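Local coordinates for protein Ufm1-specific protease (Caenorhabditis elegans, PDB 5EJJ) that acts as a thiol protease that recognises the ubiquitin-like modifier ufm-1, cleaves the peptide bond at its C-terminal glycine and helps bring odorant receptors to olfactory cilia, at residues E472-F484 and I502-F516. Numbering follows the deposited sequence.
Sequences EVVERVRELARHF and ILGVDFNDTTGETKF
V477 splits its two methyls between partners on the hairpin 502-516. CG1 stands over the middle of the F507 ring, a CH-pi contact 3.8 Å from the centroid and 9° off the ring normal, while CG2 reaches V505 CG1 and F516 CZ. F507 is swung up to the helix with CG anti to the backbone N (chi1 176°), and at its rim R478 NH1 lies 3.2 Å from F507 CZ. NH1 comes at the edge, near the ring plane, and with the two planes 74° apart the guanidinium is not stacked on the ring. With an alanine at F507, V477 CG1 would probably lose the aromatic face it rests on and the R478 guanidinium its neighbour at the ring edge. Deeper in, L480 CD2 meets the edge of F516 at CE1 (3.8 Å) and also packs on V505 CG1; V473 CG1 lies 3.6 Å from F516 CZ, and W546 meets the same ring edge-to-face. At the far end F484 pushes the CZ end of its ring against the backbone of 502-504, with I502 O in plane at its edge and L503 O over one face. No hydrogen bond joins helix 477-484 to the hairpin. Within the peptidase C78 region, the helix is therefore held on the antiparallel sheet by apolar and aromatic contacts, mostly buried, with the charged arginine confined to the exposed margin.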
loop_
_atom_site.group_PDB
_atom_site.type_symbol
_atom_site.label_atom_id
_atom_site.label_comp_id
_atom_site.label_asym_id
_atom_site.label_seq_id
_atom_site.Cartn_x
_atom_site.Cartn_y
_atom_site.Cartn_z
ATOM N N GLU A 472 -33.339 -14.135 -2.063
ATOM C CA GLU A 472 -33.681 -12.846 -1.481
ATOM C C GLU A 472 -32.381 -12.114 -1.131
ATOM O O GLU A 472 -32.398 -10.973 -0.654
ATOM C CB GLU A 472 -34.564 -12.999 -0.244
ATOM C CG GLU A 472 -35.271 -11.704 0.149
ATOM C CD GLU A 472 -35.257 -11.432 1.655
ATOM O OE1 GLU A 472 -36.140 -11.981 2.365
ATOM O OE2 GLU A 472 -34.377 -10.661 2.124
ATOM N N VAL A 473 -31.253 -12.784 -1.364
ATOM C CA VAL A 473 -29.950 -12.155 -1.191
ATOM C C VAL A 473 -29.938 -10.990 -2.163
ATOM O O VAL A 473 -29.577 -9.863 -1.815
ATOM C CB VAL A 473 -28.786 -13.138 -1.502
ATOM C CG1 VAL A 473 -27.455 -12.423 -1.487
ATOM C CG2 VAL A 473 -28.760 -14.277 -0.503
ATOM N N VAL A 474 -30.409 -11.278 -3.373
ATOM C CA VAL A 474 -30.451 -10.316 -4.467
ATOM C C VAL A 474 -31.223 -9.032 -4.174
ATOM O O VAL A 474 -30.697 -7.945 -4.354
ATOM C CB VAL A 474 -31.039 -10.957 -5.709
ATOM C CG1 VAL A 474 -30.792 -10.059 -6.907
ATOM C CG2 VAL A 474 -30.424 -12.340 -5.915
ATOM N N GLU A 475 -32.458 -9.142 -3.701
ATOM C CA GLU A 475 -33.246 -7.948 -3.379
ATOM C C GLU A 475 -32.602 -7.106 -2.275
ATOM O O GLU A 475 -33.186 -6.126 -1.790
ATOM C CB GLU A 475 -34.650 -8.331 -2.922
ATOM C CG GLU A 475 -35.364 -9.337 -3.779
ATOM C CD GLU A 475 -36.778 -9.581 -3.285
ATOM O OE1 GLU A 475 -37.202 -10.761 -3.248
ATOM O OE2 GLU A 475 -37.459 -8.589 -2.924
ATOM N N ARG A 476 -31.409 -7.510 -1.861
ATOM C CA ARG A 476 -30.714 -6.837 -0.789
ATOM C C ARG A 476 -29.331 -6.396 -1.277
ATOM O O ARG A 476 -28.544 -5.818 -0.521
ATOM C CB ARG A 476 -30.629 -7.770 0.422
ATOM C CG ARG A 476 -31.137 -7.147 1.710
ATOM C CD ARG A 476 -32.486 -7.679 2.184
ATOM N NE ARG A 476 -33.004 -6.792 3.225
ATOM C CZ ARG A 476 -32.573 -6.772 4.486
ATOM N NH1 ARG A 476 -31.626 -7.611 4.883
ATOM N NH2 ARG A 476 -33.091 -5.913 5.360
ATOM N N VAL A 477 -29.061 -6.654 -2.558
ATOM C CA VAL A 477 -27.770 -6.337 -3.178
ATOM C C VAL A 477 -27.486 -4.837 -3.186
ATOM O O VAL A 477 -26.338 -4.422 -3.254
ATOM C CB VAL A 477 -27.686 -6.881 -4.627
ATOM C CG1 VAL A 477 -28.182 -5.845 -5.619
ATOM C CG2 VAL A 477 -26.275 -7.301 -4.966
ATOM N N ARG A 478 -28.543 -4.037 -3.107
ATOM C CA ARG A 478 -28.434 -2.586 -3.033
ATOM C C ARG A 478 -27.653 -2.154 -1.783
ATOM O O ARG A 478 -26.646 -1.457 -1.888
ATOM C CB ARG A 478 -29.842 -1.965 -3.039
ATOM C CG ARG A 478 -30.054 -0.825 -4.052
ATOM C CD ARG A 478 -31.529 -0.660 -4.467
ATOM N NE ARG A 478 -32.006 -1.776 -5.290
ATOM C CZ ARG A 478 -31.787 -1.892 -6.599
ATOM N NH1 ARG A 478 -31.100 -0.955 -7.239
ATOM N NH2 ARG A 478 -32.253 -2.943 -7.267
ATOM N N GLU A 479 -28.116 -2.580 -0.608
ATOM C CA GLU A 479 -27.469 -2.256 0.671
ATOM C C GLU A 479 -26.160 -3.032 0.912
ATOM O O GLU A 479 -25.352 -2.659 1.775
ATOM C CB GLU A 479 -28.445 -2.492 1.825
ATOM C CG GLU A 479 -29.233 -3.794 1.701
ATOM C CD GLU A 479 -30.556 -3.777 2.467
ATOM O OE1 GLU A 479 -30.540 -3.490 3.691
ATOM O OE2 GLU A 479 -31.612 -4.051 1.836
ATOM N N LEU A 480 -25.968 -4.108 0.147
ATOM C CA LEU A 480 -24.717 -4.868 0.140
ATOM C C LEU A 480 -23.630 -4.170 -0.697
ATOM O O LEU A 480 -22.442 -4.203 -0.346
ATOM C CB LEU A 480 -24.953 -6.296 -0.370
ATOM C CG LEU A 480 -23.833 -7.309 -0.101
ATOM C CD1 LEU A 480 -23.676 -7.562 1.395
ATOM C CD2 LEU A 480 -24.047 -8.621 -0.844
ATOM N N ALA A 481 -24.039 -3.550 -1.806
ATOM C CA ALA A 481 -23.153 -2.680 -2.585
ATOM C C ALA A 481 -22.808 -1.439 -1.767
ATOM O O ALA A 481 -21.651 -1.035 -1.680
ATOM C CB ALA A 481 -23.811 -2.279 -3.892
ATOM N N ARG A 482 -23.832 -0.848 -1.161
ATOM C CA ARG A 482 -23.665 0.301 -0.289
ATOM C C ARG A 482 -22.642 0.018 0.804
ATOM O O ARG A 482 -21.906 0.915 1.216
ATOM C CB ARG A 482 -25.004 0.666 0.347
ATOM C CG ARG A 482 -24.935 1.850 1.281
ATOM C CD ARG A 482 -25.465 3.098 0.609
ATOM N NE ARG A 482 -24.972 4.312 1.256
ATOM C CZ ARG A 482 -23.973 5.057 0.789
ATOM N NH1 ARG A 482 -23.352 4.721 -0.341
ATOM N NH2 ARG A 482 -23.597 6.143 1.454
ATOM N N HIS A 483 -22.602 -1.226 1.280
ATOM C CA HIS A 483 -21.635 -1.611 2.308
ATOM C C HIS A 483 -20.231 -1.463 1.775
ATOM O O HIS A 483 -19.440 -0.676 2.302
ATOM C CB HIS A 483 -21.836 -3.059 2.775
ATOM C CG HIS A 483 -20.690 -3.597 3.584
ATOM N ND1 HIS A 483 -20.398 -3.151 4.859
ATOM C CD2 HIS A 483 -19.759 -4.537 3.292
ATOM C CE1 HIS A 483 -19.336 -3.792 5.312
ATOM N NE2 HIS A 483 -18.931 -4.642 4.383
ATOM N N PHE A 484 -19.936 -2.230 0.728
ATOM C CA PHE A 484 -18.617 -2.224 0.095
ATOM C C PHE A 484 -18.094 -0.830 -0.298
ATOM O O PHE A 484 -16.893 -0.587 -0.258
ATOM C CB PHE A 484 -18.628 -3.131 -1.126
ATOM C CG PHE A 484 -18.621 -4.589 -0.801
ATOM C CD1 PHE A 484 -17.707 -5.111 0.087
ATOM C CD2 PHE A 484 -19.519 -5.449 -1.407
ATOM C CE1 PHE A 484 -17.695 -6.467 0.372
ATOM C CE2 PHE A 484 -19.509 -6.800 -1.130
ATOM C CZ PHE A 484 -18.600 -7.308 -0.244
ATOM N N ILE A 502 -17.952 -12.798 1.160
ATOM C CA ILE A 502 -18.303 -12.025 -0.032
ATOM C C ILE A 502 -17.410 -10.786 -0.196
ATOM O O ILE A 502 -17.385 -9.893 0.655
ATOM C CB ILE A 502 -19.791 -11.613 -0.040
ATOM C CG1 ILE A 502 -20.684 -12.842 -0.198
ATOM C CG2 ILE A 502 -20.078 -10.631 -1.172
ATOM C CD1 ILE A 502 -22.175 -12.522 -0.165
ATOM N N LEU A 503 -16.678 -10.747 -1.304
ATOM C CA LEU A 503 -15.714 -9.687 -1.574
ATOM C C LEU A 503 -16.270 -8.565 -2.444
ATOM O O LEU A 503 -15.748 -7.453 -2.437
ATOM C CB LEU A 503 -14.468 -10.279 -2.223
ATOM C CG LEU A 503 -13.755 -11.252 -1.292
ATOM C CD1 LEU A 503 -12.578 -11.884 -1.987
ATOM C CD2 LEU A 503 -13.326 -10.528 -0.040
ATOM N N GLY A 504 -17.322 -8.850 -3.196
ATOM C CA GLY A 504 -17.904 -7.832 -4.046
ATOM C C GLY A 504 -19.124 -8.286 -4.813
ATOM O O GLY A 504 -19.477 -9.466 -4.827
ATOM N N VAL A 505 -19.770 -7.325 -5.458
ATOM C CA VAL A 505 -20.956 -7.588 -6.250
ATOM C C VAL A 505 -20.778 -7.121 -7.721
ATOM O O VAL A 505 -19.873 -6.346 -8.030
ATOM C CB VAL A 505 -22.189 -6.962 -5.570
ATOM C CG1 VAL A 505 -22.517 -7.729 -4.314
ATOM C CG2 VAL A 505 -21.926 -5.520 -5.216
ATOM N N ASP A 506 -21.616 -7.633 -8.623
ATOM C CA ASP A 506 -21.614 -7.245 -10.038
ATOM C C ASP A 506 -23.057 -6.898 -10.415
ATOM O O ASP A 506 -23.779 -7.728 -10.962
ATOM C CB ASP A 506 -21.100 -8.404 -10.908
ATOM C CG ASP A 506 -20.561 -7.946 -12.268
ATOM O OD1 ASP A 506 -19.814 -8.732 -12.919
ATOM O OD2 ASP A 506 -20.882 -6.805 -12.673
ATOM N N PHE A 507 -23.467 -5.669 -10.111
ATOM C CA PHE A 507 -24.876 -5.276 -10.152
ATOM C C PHE A 507 -25.246 -4.339 -11.312
ATOM O O PHE A 507 -24.702 -3.241 -11.443
ATOM C CB PHE A 507 -25.262 -4.641 -8.815
ATOM C CG PHE A 507 -26.660 -4.107 -8.775
ATOM C CD1 PHE A 507 -27.710 -4.829 -9.324
ATOM C CD2 PHE A 507 -26.934 -2.894 -8.161
ATOM C CE1 PHE A 507 -29.001 -4.342 -9.281
ATOM C CE2 PHE A 507 -28.225 -2.401 -8.107
ATOM C CZ PHE A 507 -29.259 -3.123 -8.669
ATOM N N ASN A 508 -26.206 -4.784 -12.125
ATOM C CA ASN A 508 -26.700 -4.056 -13.302
ATOM C C ASN A 508 -28.131 -3.530 -13.060
ATOM O O ASN A 508 -29.098 -4.249 -13.301
ATOM C CB ASN A 508 -26.668 -5.015 -14.503
ATOM C CG ASN A 508 -27.018 -4.347 -15.827
ATOM O OD1 ASN A 508 -27.909 -3.501 -15.907
ATOM N ND2 ASN A 508 -26.322 -4.755 -16.883
ATOM N N ASP A 509 -28.264 -2.283 -12.604
ATOM C CA ASP A 509 -29.560 -1.756 -12.139
ATOM C C ASP A 509 -30.670 -1.708 -13.198
ATOM O O ASP A 509 -31.843 -1.502 -12.867
ATOM C CB ASP A 509 -29.402 -0.380 -11.473
ATOM C CG ASP A 509 -28.668 0.624 -12.355
ATOM O OD1 ASP A 509 -28.426 0.323 -13.547
ATOM O OD2 ASP A 509 -28.339 1.722 -11.854
ATOM N N THR A 510 -30.295 -1.899 -14.462
ATOM C CA THR A 510 -31.252 -1.960 -15.567
ATOM C C THR A 510 -31.890 -3.347 -15.649
ATOM O O THR A 510 -33.003 -3.563 -15.158
ATOM C CB THR A 510 -30.572 -1.618 -16.920
ATOM O OG1 THR A 510 -30.053 -0.282 -16.876
ATOM C CG2 THR A 510 -31.561 -1.737 -18.080
ATOM N N THR A 511 -31.164 -4.281 -16.258
ATOM C CA THR A 511 -31.619 -5.657 -16.400
ATOM C C THR A 511 -31.911 -6.273 -15.030
ATOM O O THR A 511 -32.861 -7.047 -14.871
ATOM C CB THR A 511 -30.571 -6.519 -17.143
ATOM O OG1 THR A 511 -29.546 -6.939 -16.230
ATOM C CG2 THR A 511 -29.943 -5.730 -18.287
ATOM N N GLY A 512 -31.094 -5.914 -14.044
ATOM C CA GLY A 512 -31.250 -6.416 -12.692
ATOM C C GLY A 512 -30.376 -7.624 -12.404
ATOM O O GLY A 512 -30.286 -8.055 -11.250
ATOM N N GLU A 513 -29.745 -8.174 -13.445
ATOM C CA GLU A 513 -28.867 -9.337 -13.291
ATOM C C GLU A 513 -27.799 -9.035 -12.242
ATOM O O GLU A 513 -27.258 -7.928 -12.202
ATOM C CB GLU A 513 -28.215 -9.728 -14.622
ATOM C CG GLU A 513 -27.418 -11.035 -14.550
ATOM C CD GLU A 513 -26.556 -11.293 -15.786
ATOM O OE1 GLU A 513 -25.779 -12.281 -15.793
ATOM O OE2 GLU A 513 -26.653 -10.509 -16.753
ATOM N N THR A 514 -27.512 -10.008 -11.381
ATOM C CA THR A 514 -26.613 -9.791 -10.248
ATOM C C THR A 514 -25.626 -10.942 -10.057
ATOM O O THR A 514 -26.016 -12.107 -10.054
ATOM C CB THR A 514 -27.406 -9.608 -8.937
ATOM O OG1 THR A 514 -28.370 -10.662 -8.814
ATOM C CG2 THR A 514 -28.126 -8.257 -8.917
ATOM N N LYS A 515 -24.348 -10.609 -9.900
ATOM C CA LYS A 515 -23.335 -11.614 -9.584
ATOM C C LYS A 515 -22.611 -11.297 -8.263
ATOM O O LYS A 515 -22.678 -10.173 -7.761
ATOM C CB LYS A 515 -22.337 -11.791 -10.737
ATOM C CG LYS A 515 -22.986 -12.136 -12.072
ATOM C CD LYS A 515 -21.989 -12.763 -13.048
ATOM C CE LYS A 515 -21.439 -14.090 -12.509
ATOM N NZ LYS A 515 -20.624 -14.855 -13.513
ATOM N N PHE A 516 -21.928 -12.295 -7.700
ATOM C CA PHE A 516 -21.306 -12.166 -6.383
ATOM C C PHE A 516 -19.869 -12.678 -6.379
ATOM O O PHE A 516 -19.601 -13.793 -6.843
ATOM C CB PHE A 516 -22.111 -12.942 -5.343
ATOM C CG PHE A 516 -23.462 -12.358 -5.054
ATOM C CD1 PHE A 516 -23.632 -11.439 -4.032
ATOM C CD2 PHE A 516 -24.564 -12.737 -5.790
ATOM C CE1 PHE A 516 -24.876 -10.901 -3.756
ATOM C CE2 PHE A 516 -25.808 -12.205 -5.518
ATOM C CZ PHE A 516 -25.963 -11.282 -4.503
#